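PDB 1SP3: cytochrome c, putative, which is an octaheme c-type cytochrome that probably acts as a respiratory tetrathionate reductase, passing electrons through its covalently bound hemes. Local coordinates for residues A[207-212]-A[230-235]; A[246-251]-A[282-287]; A[296-299]-A[303-306]; A[324-329]-A[424-429]. All blocks are in the same frame, centred on the assembly; numbering follows the deposited sequence.

Contact 1 of 4, residues A[207-212]-A[230-235]; sequences IGCENC and VACQTC. Unlike the reference sequence in segment 207-212: N211 (reference Gln). With HEC (heme c), chain H.
The amide nitrogen NE2 of Q233 takes part in hydrogen bonds with both N399 OD1 and D205 OD2, and this pair of bonds holds the glutamine head beside the thioether of C209. The setting is a meeting of two CXXCH heme-attachment motifs, one opening at C209 and the other at C232. C209 SG is bonded to the vinyl-derived CAB of the chain H heme at 2.0 Å, and C212 SG to CAC of the same heme at 2.0 Å; C232 and C235 carry a different heme. A bend at chi2 (94°) turns the Q233 amide toward the C209 thioether, with OE1 4.1 Å from C209 SG, while Q233 CG packs on heme CBB at 4.0 Å. Replaced by an alanine, Q233 would probably leave N399 and D205 without their shared amide donor and the C209 sulfur without its amide neighbour. Between the motifs themselves the touch is apolar, C209 CB lying 3.7 Å from C232 SG. E210 OE2 comes only loosely near the same sulfur, at 4.3 Å. C232 also serves the heme that it does not bind, for its CB rests 3.6 Å from CMB of the chain H heme.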
# COMPACT_ATOMS: atom_id res chain seq x y z
N ILE A 207 16.49 1.00 1.51
CA ILE A 207 16.99 -0.27 1.02
C ILE A 207 16.98 0.05 -0.42
O ILE A 207 16.04 0.64 -0.85
CB ILE A 207 15.93 -1.37 1.09
CG1 ILE A 207 15.21 -1.39 2.44
CG2 ILE A 207 16.47 -2.79 0.51
CD1 ILE A 207 13.89 -2.05 2.33
N GLY A 208 17.88 -0.34 -1.26
CA GLY A 208 17.35 -0.08 -2.62
C GLY A 208 17.89 -1.33 -3.25
O GLY A 208 17.64 -2.40 -2.76
N CYS A 209 18.76 -1.20 -4.21
CA CYS A 209 19.32 -2.40 -4.83
C CYS A 209 20.83 -2.36 -4.68
O CYS A 209 21.50 -3.30 -5.04
CB CYS A 209 18.94 -2.44 -6.32
SG CYS A 209 17.17 -2.31 -6.51
N GLU A 210 21.35 -1.24 -4.17
CA GLU A 210 22.79 -0.98 -4.24
C GLU A 210 23.60 -1.27 -3.00
O GLU A 210 24.76 -1.00 -2.99
CB GLU A 210 23.08 0.42 -4.77
CG GLU A 210 22.94 0.46 -6.28
CD GLU A 210 22.73 1.90 -6.86
OE1 GLU A 210 23.69 2.71 -6.92
OE2 GLU A 210 21.58 2.24 -7.26
N ASN A 211 23.01 -1.76 -1.95
CA ASN A 211 23.85 -2.27 -0.85
C ASN A 211 24.14 -3.75 -1.04
O ASN A 211 25.05 -4.21 -0.42
CB ASN A 211 23.24 -2.08 0.55
CG ASN A 211 22.81 -0.66 0.79
OD1 ASN A 211 23.62 0.30 0.72
ND2 ASN A 211 21.48 -0.48 1.01
N CYS A 212 23.39 -4.53 -1.88
CA CYS A 212 23.75 -5.91 -2.25
C CYS A 212 24.22 -6.05 -3.70
O CYS A 212 24.86 -7.03 -4.06
CB CYS A 212 22.58 -6.83 -2.02
SG CYS A 212 21.81 -6.58 -0.42
N VAL A 230 17.77 5.47 -15.23
CA VAL A 230 16.75 4.43 -15.19
C VAL A 230 16.99 3.62 -13.88
O VAL A 230 18.10 3.03 -13.67
CB VAL A 230 16.78 3.53 -16.41
CG1 VAL A 230 15.69 2.56 -16.30
CG2 VAL A 230 16.63 4.35 -17.71
N ALA A 231 15.95 3.58 -13.06
CA ALA A 231 16.00 2.84 -11.77
C ALA A 231 16.16 1.39 -12.03
O ALA A 231 15.57 0.88 -12.99
CB ALA A 231 14.69 3.03 -10.99
N CYS A 232 16.88 0.68 -11.16
CA CYS A 232 17.02 -0.76 -11.35
C CYS A 232 15.67 -1.41 -11.54
O CYS A 232 15.48 -2.30 -12.37
CB CYS A 232 17.73 -1.45 -10.14
SG CYS A 232 19.15 -0.59 -9.46
N GLN A 233 14.73 -1.01 -10.68
CA GLN A 233 13.37 -1.58 -10.65
C GLN A 233 12.72 -1.50 -12.02
O GLN A 233 11.99 -2.37 -12.41
CB GLN A 233 12.53 -0.76 -9.65
CG GLN A 233 12.86 -1.06 -8.14
CD GLN A 233 13.85 -0.11 -7.59
OE1 GLN A 233 14.72 0.41 -8.34
NE2 GLN A 233 13.71 0.20 -6.29
N THR A 234 12.96 -0.45 -12.79
CA THR A 234 12.35 -0.36 -14.13
C THR A 234 12.66 -1.53 -15.06
O THR A 234 11.77 -2.17 -15.65
CB THR A 234 12.72 1.03 -14.73
OG1 THR A 234 12.07 2.03 -13.94
CG2 THR A 234 12.16 1.24 -16.22
N CYS A 235 13.95 -1.84 -15.25
CA CYS A 235 14.30 -2.97 -16.12
C CYS A 235 14.00 -4.36 -15.52
O CYS A 235 13.70 -5.32 -16.23
CB CYS A 235 15.76 -2.84 -16.52
SG CYS A 235 15.97 -1.33 -17.57
FE HEC H . 19.10 -8.71 -5.94
CHA HEC H . 19.88 -11.64 -7.49
CHB HEC H . 18.24 -7.32 -8.96
CHC HEC H . 17.76 -6.01 -4.36
CHD HEC H . 20.68 -9.65 -3.13
NA HEC H . 19.03 -9.37 -7.85
C1A HEC H . 19.42 -10.60 -8.27
C2A HEC H . 19.27 -10.67 -9.68
C3A HEC H . 18.82 -9.49 -10.10
C4A HEC H . 18.69 -8.64 -8.96
CMA HEC H . 18.49 -9.09 -11.56
CAA HEC H . 19.64 -11.95 -10.49
CBA HEC H . 18.41 -12.81 -10.70
CGA HEC H . 18.79 -14.03 -11.55
O1A HEC H . 19.42 -14.94 -10.97
O2A HEC H . 18.44 -14.07 -12.77
NB HEC H . 18.19 -6.95 -6.54
C1B HEC H . 17.86 -6.64 -7.83
C2B HEC H . 17.08 -5.46 -7.79
C3B HEC H . 16.91 -5.10 -6.51
C4B HEC H . 17.63 -6.05 -5.71
CMB HEC H . 16.55 -4.72 -9.04
CAB HEC H . 16.11 -3.90 -5.95
CBB HEC H . 14.76 -3.90 -6.07
NC HEC H . 19.23 -7.90 -4.11
C1C HEC H . 18.57 -6.81 -3.63
C2C HEC H . 18.91 -6.66 -2.24
C3C HEC H . 19.70 -7.72 -1.88
C4C HEC H . 19.89 -8.51 -3.06
CMC HEC H . 18.37 -5.50 -1.38
CAC HEC H . 20.42 -8.03 -0.51
CBC HEC H . 19.84 -7.76 0.70
ND HEC H . 20.13 -10.42 -5.38
C1D HEC H . 20.69 -10.60 -4.12
C2D HEC H . 21.30 -11.93 -4.06
C3D HEC H . 21.03 -12.51 -5.44
C4D HEC H . 20.31 -11.50 -6.19
CMD HEC H . 22.03 -12.58 -2.86
CAD HEC H . 21.42 -13.86 -6.05
CBD HEC H . 22.84 -13.53 -6.53
CGD HEC H . 23.51 -14.82 -6.94
O1D HEC H . 24.76 -14.88 -6.74
O2D HEC H . 22.78 -15.74 -7.45

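Contact 2 of 4, residues A[246-251]-A[282-287]; sequences TKMQWD and KMVKPQ
M248 meets V284 by way of a side chain that coils on itself as it leaves the strand. Its CB points toward segment 282-287, and CG sits opposite the carbonyl carbon (chi1 -62°); further turns of like sense at chi2 and chi3 curl the chain instead of letting it run out straight. The side chain also packs against E281 of the neighbouring strand. SD comes within 4.1 Å of V284 CG1, and the terminal CE closes to 3.9 Å from that same methyl, so one branch of the valine receives the last two atoms of the methionine. The two side chains run past each other in opposite directions. The other valine branch, CG2, is given to T246, whose OG1 stands 4.1 Å away; this is a van der Waals approach, and the hydroxyl has a weak hydrogen bond to E281 O. V284 is further backed by F240, which helps bury it. No hydrogen bond joins the two segments, and the contact is plain packing between the start of strand 246-251 and the connection that leads from strand 276-281 to strand 287-291. Strand 246-251 runs parallel to strand 325-339 and antiparallel to strand 276-281, and it is irregular at just this place: M248 and Q249 both bond to V279 through the backbone, which is the signature of a classic beta bulge.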
# COMPACT_ATOMS: atom_id res chain seq x y z
N THR A 246 -5.09 -8.08 -10.39
CA THR A 246 -5.24 -6.94 -9.49
C THR A 246 -6.28 -6.05 -10.05
O THR A 246 -6.50 -6.00 -11.31
CB THR A 246 -4.07 -5.92 -9.53
OG1 THR A 246 -3.26 -6.08 -10.71
CG2 THR A 246 -3.32 -5.94 -8.40
N LYS A 247 -6.82 -5.24 -9.16
CA LYS A 247 -7.81 -4.27 -9.59
C LYS A 247 -7.11 -3.08 -10.24
O LYS A 247 -6.17 -2.53 -9.66
CB LYS A 247 -8.61 -3.86 -8.39
CG LYS A 247 -9.87 -3.06 -8.70
CD LYS A 247 -10.68 -2.84 -7.40
CE LYS A 247 -11.23 -4.15 -6.90
NZ LYS A 247 -11.95 -3.89 -5.58
N MET A 248 -7.54 -2.72 -11.43
CA MET A 248 -6.98 -1.60 -12.15
C MET A 248 -7.94 -0.39 -12.14
O MET A 248 -7.49 0.76 -12.20
CB MET A 248 -6.59 -1.99 -13.59
CG MET A 248 -5.46 -3.12 -13.61
SD MET A 248 -3.81 -2.60 -12.90
CE MET A 248 -3.23 -1.20 -14.01
N GLN A 249 -9.23 -0.63 -12.03
CA GLN A 249 -10.23 0.50 -11.97
C GLN A 249 -11.31 0.17 -11.00
O GLN A 249 -11.70 -0.97 -10.90
CB GLN A 249 -10.91 0.73 -13.30
CG GLN A 249 -9.91 0.72 -14.48
CD GLN A 249 -10.55 1.02 -15.81
OE1 GLN A 249 -10.09 0.50 -16.85
NE2 GLN A 249 -11.62 1.83 -15.79
N TRP A 250 -11.78 1.19 -10.29
CA TRP A 250 -12.91 1.09 -9.35
C TRP A 250 -13.77 2.37 -9.57
O TRP A 250 -13.45 3.47 -9.06
CB TRP A 250 -12.41 1.05 -7.90
CG TRP A 250 -13.45 0.70 -6.88
CD1 TRP A 250 -14.83 0.97 -6.92
CD2 TRP A 250 -13.20 0.06 -5.62
NE1 TRP A 250 -15.40 0.53 -5.74
CE2 TRP A 250 -14.42 -0.03 -4.94
CE3 TRP A 250 -12.04 -0.42 -4.99
CZ2 TRP A 250 -14.53 -0.62 -3.69
CZ3 TRP A 250 -12.15 -1.01 -3.76
CH2 TRP A 250 -13.38 -1.10 -3.11
N ASP A 251 -14.90 2.16 -10.26
CA ASP A 251 -15.92 3.16 -10.47
C ASP A 251 -17.06 2.97 -9.45
O ASP A 251 -17.95 2.06 -9.60
CB ASP A 251 -16.46 2.98 -11.90
CG ASP A 251 -17.44 4.08 -12.30
OD1 ASP A 251 -17.84 4.91 -11.44
OD2 ASP A 251 -17.79 4.20 -13.51
N LYS A 282 -4.16 -9.16 -15.12
CA LYS A 282 -3.12 -10.01 -14.64
C LYS A 282 -1.86 -9.79 -15.56
O LYS A 282 -2.01 -9.45 -16.72
CB LYS A 282 -3.66 -11.43 -14.85
CG LYS A 282 -3.18 -12.48 -13.86
CD LYS A 282 -3.37 -13.93 -14.42
CE LYS A 282 -2.04 -14.59 -14.69
NZ LYS A 282 -2.13 -16.07 -14.39
N MET A 283 -0.65 -9.98 -15.04
CA MET A 283 0.55 -9.86 -15.82
C MET A 283 0.70 -8.40 -16.39
O MET A 283 0.67 -8.17 -17.63
CB MET A 283 0.63 -10.99 -16.87
CG MET A 283 2.07 -11.31 -17.31
SD MET A 283 3.21 -12.04 -16.00
CE MET A 283 4.57 -12.14 -17.09
N VAL A 284 0.83 -7.43 -15.44
CA VAL A 284 0.63 -6.04 -15.75
C VAL A 284 1.96 -5.31 -15.93
O VAL A 284 2.88 -5.41 -15.04
CB VAL A 284 -0.20 -5.35 -14.65
CG1 VAL A 284 -0.63 -3.96 -15.07
CG2 VAL A 284 -1.49 -6.17 -14.36
N LYS A 285 2.09 -4.59 -17.03
CA LYS A 285 3.21 -3.71 -17.17
C LYS A 285 2.96 -2.52 -16.30
O LYS A 285 1.85 -1.94 -16.21
CB LYS A 285 3.38 -3.24 -18.60
CG LYS A 285 3.66 -4.40 -19.58
CD LYS A 285 3.57 -3.89 -21.01
CE LYS A 285 3.99 -5.05 -21.97
NZ LYS A 285 3.52 -4.83 -23.38
N PRO A 286 4.03 -2.11 -15.65
CA PRO A 286 4.02 -0.85 -14.91
C PRO A 286 3.91 0.34 -15.88
O PRO A 286 4.23 0.21 -17.03
CB PRO A 286 5.40 -0.82 -14.24
CG PRO A 286 5.83 -2.24 -14.15
CD PRO A 286 5.29 -2.87 -15.43
N GLN A 287 3.43 1.47 -15.37
CA GLN A 287 3.68 2.82 -15.95
C GLN A 287 4.96 3.42 -15.45
O GLN A 287 5.34 3.20 -14.34
CB GLN A 287 2.59 3.78 -15.45
CG GLN A 287 1.30 3.16 -15.74
CD GLN A 287 0.86 3.71 -16.98
OE1 GLN A 287 1.14 3.12 -18.05
NE2 GLN A 287 0.29 4.92 -16.91

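Contact 3 of 4, residues A[296-299]-A[303-306]; sequences NAYM and KMDS
Two first torsions bring Y298 and M304 together: the tyrosine CG is trans to its backbone nitrogen (chi1 179°), which extends the ring toward segment 303-306, and the methionine CG takes the crowded position between N and the carbonyl carbon (chi1 36°). Both residues belong to the long connection of a beta hairpin, in which strand 295-297 turns back to pair antiparallel with strand 310-315. From CG onward the methionine bends again at chi2 and chi3, so that its sulfur and terminal methyl lead away from the tyrosine; the side chain also packs on F345 and A390. CB and CG alone touch the tyrosine. The ring receives the second segment unevenly. K303 O lies at its edge, near the ring plane, 4.1 Å from Y298 CE1, whereas the methionine approaches obliquely. The buried phenol is well served beyond this packing: Y298 OH bonds to D302 O in the connecting turn and to F345 N of the short strand 344-345, and the aromatic rings of Y298 and F345 meet edge-to-face. These bonds are likely to limit how far the ring can swing, and they tie the hairpin connection to the neighbouring strand. The nearest heme is about 10 Å from the tyrosine side chain, so the contact is one of fold packing. M304 CG finally settles at 4.1 Å from Y298 OH, beside the same corner of the ring that M304 CB approaches to 4.2 Å at CE1.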
# COMPACT_ATOMS: atom_id res chain seq x y z
N ASN A 296 3.45 14.04 -4.68
CA ASN A 296 2.32 14.85 -4.30
C ASN A 296 1.20 13.98 -3.75
O ASN A 296 1.07 12.81 -4.12
CB ASN A 296 1.84 15.74 -5.47
CG ASN A 296 1.32 17.10 -4.95
OD1 ASN A 296 1.13 17.28 -3.72
ND2 ASN A 296 1.11 18.04 -5.85
N ALA A 297 0.39 14.55 -2.85
CA ALA A 297 -0.78 13.85 -2.35
C ALA A 297 -2.01 14.76 -2.18
O ALA A 297 -1.91 15.87 -1.74
CB ALA A 297 -0.48 13.10 -1.03
N TYR A 298 -3.18 14.21 -2.50
CA TYR A 298 -4.45 14.82 -2.18
C TYR A 298 -4.72 14.62 -0.69
O TYR A 298 -4.62 13.50 -0.17
CB TYR A 298 -5.58 14.19 -3.03
CG TYR A 298 -6.93 14.84 -2.65
CD1 TYR A 298 -7.35 16.03 -3.28
CD2 TYR A 298 -7.71 14.34 -1.61
CE1 TYR A 298 -8.56 16.68 -2.92
CE2 TYR A 298 -8.97 14.98 -1.24
CZ TYR A 298 -9.35 16.16 -1.91
OH TYR A 298 -10.54 16.82 -1.57
N MET A 299 -5.02 15.69 0.03
CA MET A 299 -5.30 15.53 1.44
C MET A 299 -6.73 15.99 1.76
O MET A 299 -7.34 16.73 0.96
CB MET A 299 -4.36 16.33 2.31
CG MET A 299 -2.91 16.11 1.99
SD MET A 299 -2.51 14.57 2.74
CE MET A 299 -2.69 14.87 4.44
N LYS A 303 -9.33 21.40 -2.23
CA LYS A 303 -10.26 21.55 -3.33
C LYS A 303 -9.87 20.69 -4.54
O LYS A 303 -8.69 20.37 -4.77
CB LYS A 303 -10.37 23.04 -3.75
CG LYS A 303 -11.14 23.86 -2.67
CD LYS A 303 -12.53 24.32 -3.10
CE LYS A 303 -12.45 25.27 -4.33
NZ LYS A 303 -13.80 25.74 -4.90
N MET A 304 -10.84 20.33 -5.37
CA MET A 304 -10.47 19.58 -6.55
C MET A 304 -11.37 20.08 -7.66
O MET A 304 -12.31 20.86 -7.39
CB MET A 304 -10.55 18.06 -6.30
CG MET A 304 -11.66 17.57 -5.42
SD MET A 304 -13.36 17.81 -6.14
CE MET A 304 -13.61 16.57 -7.34
N ASP A 305 -11.14 19.57 -8.86
CA ASP A 305 -11.92 19.94 -10.03
C ASP A 305 -12.46 18.68 -10.72
O ASP A 305 -11.69 17.84 -11.25
CB ASP A 305 -11.05 20.73 -11.00
CG ASP A 305 -11.73 20.95 -12.35
OD1 ASP A 305 -12.97 20.76 -12.53
OD2 ASP A 305 -11.06 21.32 -13.31
N SER A 306 -13.78 18.53 -10.69
CA SER A 306 -14.39 17.35 -11.28
C SER A 306 -14.42 17.29 -12.78
O SER A 306 -14.83 16.27 -13.28
CB SER A 306 -15.82 17.13 -10.81
OG SER A 306 -16.60 18.29 -10.96

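Contact 4 of 4, residues A[324-329]-A[424-429]; sequences AKIYPF and QALGYQ. With HEC (heme c), chain J.
The Y428 ring meets I326 and the chain J heme at its edge, each near the ring plane. I326 CD1 comes up beside CE1 at 4.4 Å, while propionate oxygen O1D of the heme sits beside the hydroxyl on the CE2 side. Y428 OH gives O1D a hydrogen bond of 2.7 Å, and W423 meets the ring edge-to-face, adding protein packing to the bond with the cofactor. The same heme is also hydrogen-bonded by K222 NZ and H441 N. With a phenylalanine in place of Y428, propionate O1D would probably lose the phenol donor and the ring would be freer to shift against I326. The isoleucine takes an extended chi2 (164°), which sends CD1 out from the strand to three neighbours: the tyrosine, the heme methyl CMD at 3.6 Å, and L426 CD1 at 4.1 Å. I326 lies at the start of the long strand 325-339 of the mixed sheet, and its partners come from the C-terminal loop that follows the last CXXCH helix, 411-414. That loop contains a type I beta turn from Q424 to G427, closed by G427 N to Q424 O at 2.8 Å, and the turn directs L426 toward the strand while Y428 follows just after it. G427 has the positive phi of 88°, where a CB would press on the carbonyl oxygen of L426. That oxygen accepts a hydrogen bond from W290 NE1 in strand 287-291, whose indole also packs against I326 and Y428.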
# COMPACT_ATOMS: atom_id res chain seq x y z
N ALA A 324 16.13 12.78 -9.93
CA ALA A 324 15.01 11.91 -10.34
C ALA A 324 15.56 10.78 -11.24
O ALA A 324 16.51 11.04 -11.99
CB ALA A 324 13.95 12.73 -11.09
N LYS A 325 14.99 9.54 -11.14
CA LYS A 325 15.24 8.48 -12.15
C LYS A 325 13.90 7.97 -12.66
O LYS A 325 12.86 8.29 -12.03
CB LYS A 325 16.04 7.30 -11.55
CG LYS A 325 17.49 7.69 -11.32
CD LYS A 325 18.24 6.56 -10.64
CE LYS A 325 19.58 7.06 -10.20
NZ LYS A 325 20.37 5.86 -10.13
N ILE A 326 13.90 7.24 -13.78
CA ILE A 326 12.64 6.68 -14.23
C ILE A 326 12.34 5.40 -13.47
O ILE A 326 13.14 4.45 -13.49
CB ILE A 326 12.65 6.44 -15.78
CG1 ILE A 326 12.90 7.76 -16.52
CG2 ILE A 326 11.38 5.63 -16.27
CD1 ILE A 326 13.32 7.46 -18.03
N TYR A 327 11.19 5.39 -12.76
CA TYR A 327 10.81 4.25 -11.89
C TYR A 327 9.48 3.70 -12.39
O TYR A 327 8.71 4.44 -13.05
CB TYR A 327 10.54 4.76 -10.47
CG TYR A 327 11.79 4.85 -9.55
CD1 TYR A 327 12.66 5.99 -9.63
CD2 TYR A 327 12.07 3.84 -8.59
CE1 TYR A 327 13.76 6.11 -8.83
CE2 TYR A 327 13.25 3.94 -7.71
CZ TYR A 327 14.05 5.10 -7.84
OH TYR A 327 15.20 5.25 -7.14
N PRO A 328 9.15 2.47 -11.97
CA PRO A 328 7.91 1.81 -12.36
C PRO A 328 6.85 1.91 -11.27
O PRO A 328 7.13 1.83 -10.06
CB PRO A 328 8.32 0.33 -12.44
CG PRO A 328 9.33 0.19 -11.35
CD PRO A 328 9.99 1.55 -11.15
N PHE A 329 5.62 1.99 -11.73
CA PHE A 329 4.53 2.28 -10.85
C PHE A 329 3.28 1.49 -11.25
O PHE A 329 3.00 1.28 -12.44
CB PHE A 329 4.17 3.78 -10.95
CG PHE A 329 5.16 4.67 -10.30
CD1 PHE A 329 6.26 5.17 -11.04
CD2 PHE A 329 5.03 4.99 -8.95
CE1 PHE A 329 7.14 6.01 -10.46
CE2 PHE A 329 5.96 5.82 -8.33
CZ PHE A 329 7.03 6.31 -9.11
N GLN A 424 7.81 11.20 -25.14
CA GLN A 424 7.44 12.63 -25.01
C GLN A 424 6.78 12.89 -23.66
O GLN A 424 6.97 13.94 -23.09
CB GLN A 424 6.57 13.16 -26.17
CG GLN A 424 6.54 12.28 -27.37
CD GLN A 424 7.71 12.39 -28.29
OE1 GLN A 424 8.22 11.35 -28.76
NE2 GLN A 424 8.13 13.60 -28.59
N ALA A 425 6.03 11.95 -23.11
CA ALA A 425 5.41 12.21 -21.80
C ALA A 425 6.57 12.35 -20.84
O ALA A 425 6.44 13.04 -19.87
CB ALA A 425 4.50 11.03 -21.34
N LEU A 426 7.67 11.62 -21.05
CA LEU A 426 8.83 11.67 -20.12
C LEU A 426 9.65 12.94 -20.44
O LEU A 426 10.62 13.21 -19.77
CB LEU A 426 9.74 10.38 -20.25
CG LEU A 426 9.09 9.12 -19.69
CD1 LEU A 426 9.84 7.88 -20.10
CD2 LEU A 426 8.96 9.19 -18.18
N GLY A 427 9.28 13.71 -21.45
CA GLY A 427 10.09 14.88 -21.77
C GLY A 427 11.28 14.74 -22.75
O GLY A 427 12.08 15.72 -22.90
N TYR A 428 11.41 13.57 -23.37
CA TYR A 428 12.39 13.35 -24.43
C TYR A 428 11.81 13.86 -25.75
O TYR A 428 10.59 13.90 -25.95
CB TYR A 428 12.73 11.85 -24.54
CG TYR A 428 13.60 11.38 -23.36
CD1 TYR A 428 13.03 10.80 -22.23
CD2 TYR A 428 14.99 11.58 -23.36
CE1 TYR A 428 13.79 10.44 -21.17
CE2 TYR A 428 15.75 11.20 -22.28
CZ TYR A 428 15.16 10.66 -21.19
OH TYR A 428 15.92 10.30 -20.11
N GLN A 429 12.69 14.29 -26.62
CA GLN A 429 12.38 14.49 -28.03
C GLN A 429 12.59 13.24 -28.91
O GLN A 429 13.57 13.19 -29.69
CB GLN A 429 13.20 15.69 -28.50
CG GLN A 429 12.68 16.85 -27.69
CD GLN A 429 13.30 18.19 -27.98
OE1 GLN A 429 12.88 19.16 -27.34
NE2 GLN A 429 14.26 18.29 -28.90
FE HEC J . 18.64 2.95 -23.69
CHA HEC J . 19.47 6.26 -23.89
CHB HEC J . 20.94 2.26 -26.06
CHC HEC J . 18.35 -0.43 -23.10
CHD HEC J . 15.86 3.52 -21.94
NA HEC J . 19.99 4.08 -24.74
C1A HEC J . 20.12 5.43 -24.74
C2A HEC J . 21.06 5.82 -25.81
C3A HEC J . 21.47 4.71 -26.41
C4A HEC J . 20.81 3.60 -25.74
CMA HEC J . 22.43 4.56 -27.63
CAA HEC J . 21.42 7.30 -26.11
CBA HEC J . 22.41 7.75 -25.03
CGA HEC J . 23.77 7.05 -25.15
O1A HEC J . 24.58 7.37 -26.11
O2A HEC J . 24.04 6.19 -24.23
NB HEC J . 19.49 1.21 -24.43
C1B HEC J . 20.47 1.20 -25.38
C2B HEC J . 20.89 -0.14 -25.56
C3B HEC J . 20.18 -0.89 -24.70
C4B HEC J . 19.30 -0.04 -24.01
CMB HEC J . 21.99 -0.63 -26.60
CAB HEC J . 20.36 -2.41 -24.48
CBB HEC J . 21.49 -2.88 -23.87
NC HEC J . 17.36 1.74 -22.77
C1C HEC J . 17.34 0.37 -22.66
C2C HEC J . 16.17 -0.05 -21.95
C3C HEC J . 15.48 1.05 -21.67
C4C HEC J . 16.21 2.20 -22.17
CMC HEC J . 15.81 -1.53 -21.64
CAC HEC J . 14.13 1.29 -20.89
CBC HEC J . 13.72 0.98 -19.62
ND HEC J . 17.74 4.68 -23.06
C1D HEC J . 16.67 4.64 -22.19
C2D HEC J . 16.54 5.96 -21.66
C3D HEC J . 17.65 6.76 -22.26
C4D HEC J . 18.36 5.90 -23.12
CMD HEC J . 15.51 6.46 -20.64
CAD HEC J . 17.97 8.23 -22.02
CBD HEC J . 19.13 8.29 -21.00
CGD HEC J . 19.44 9.74 -20.78
O1D HEC J . 18.54 10.59 -20.61
O2D HEC J . 20.60 10.09 -20.82

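In the fold
Contacts 1 and 4 are joined directly, their centres about 16 Å apart: I326 O accepts T234 OG1 at 2.7 Å and A231 N at 3.0 Å, both probable hydrogen bonds. The heme-attachment helix is thus tied to the strand that also meets the chain J heme. Contact 2 reaches contact 4 through the sheet, where Q287 O and F329 N are 2.9 Å apart and P286 packs on P328. Contacts 1 and 2 approach to about 6 Å between nearest atoms without touching. Contact 3 stands apart, its nearest atoms about 9 Å from contact 4 and 12 Å from contact 2. Contacts 1 and 4 line heme pockets, whereas 2 and 3 are packing of the sheet, the T246 and Y298 side chains about 12 and 10 Å from a heme.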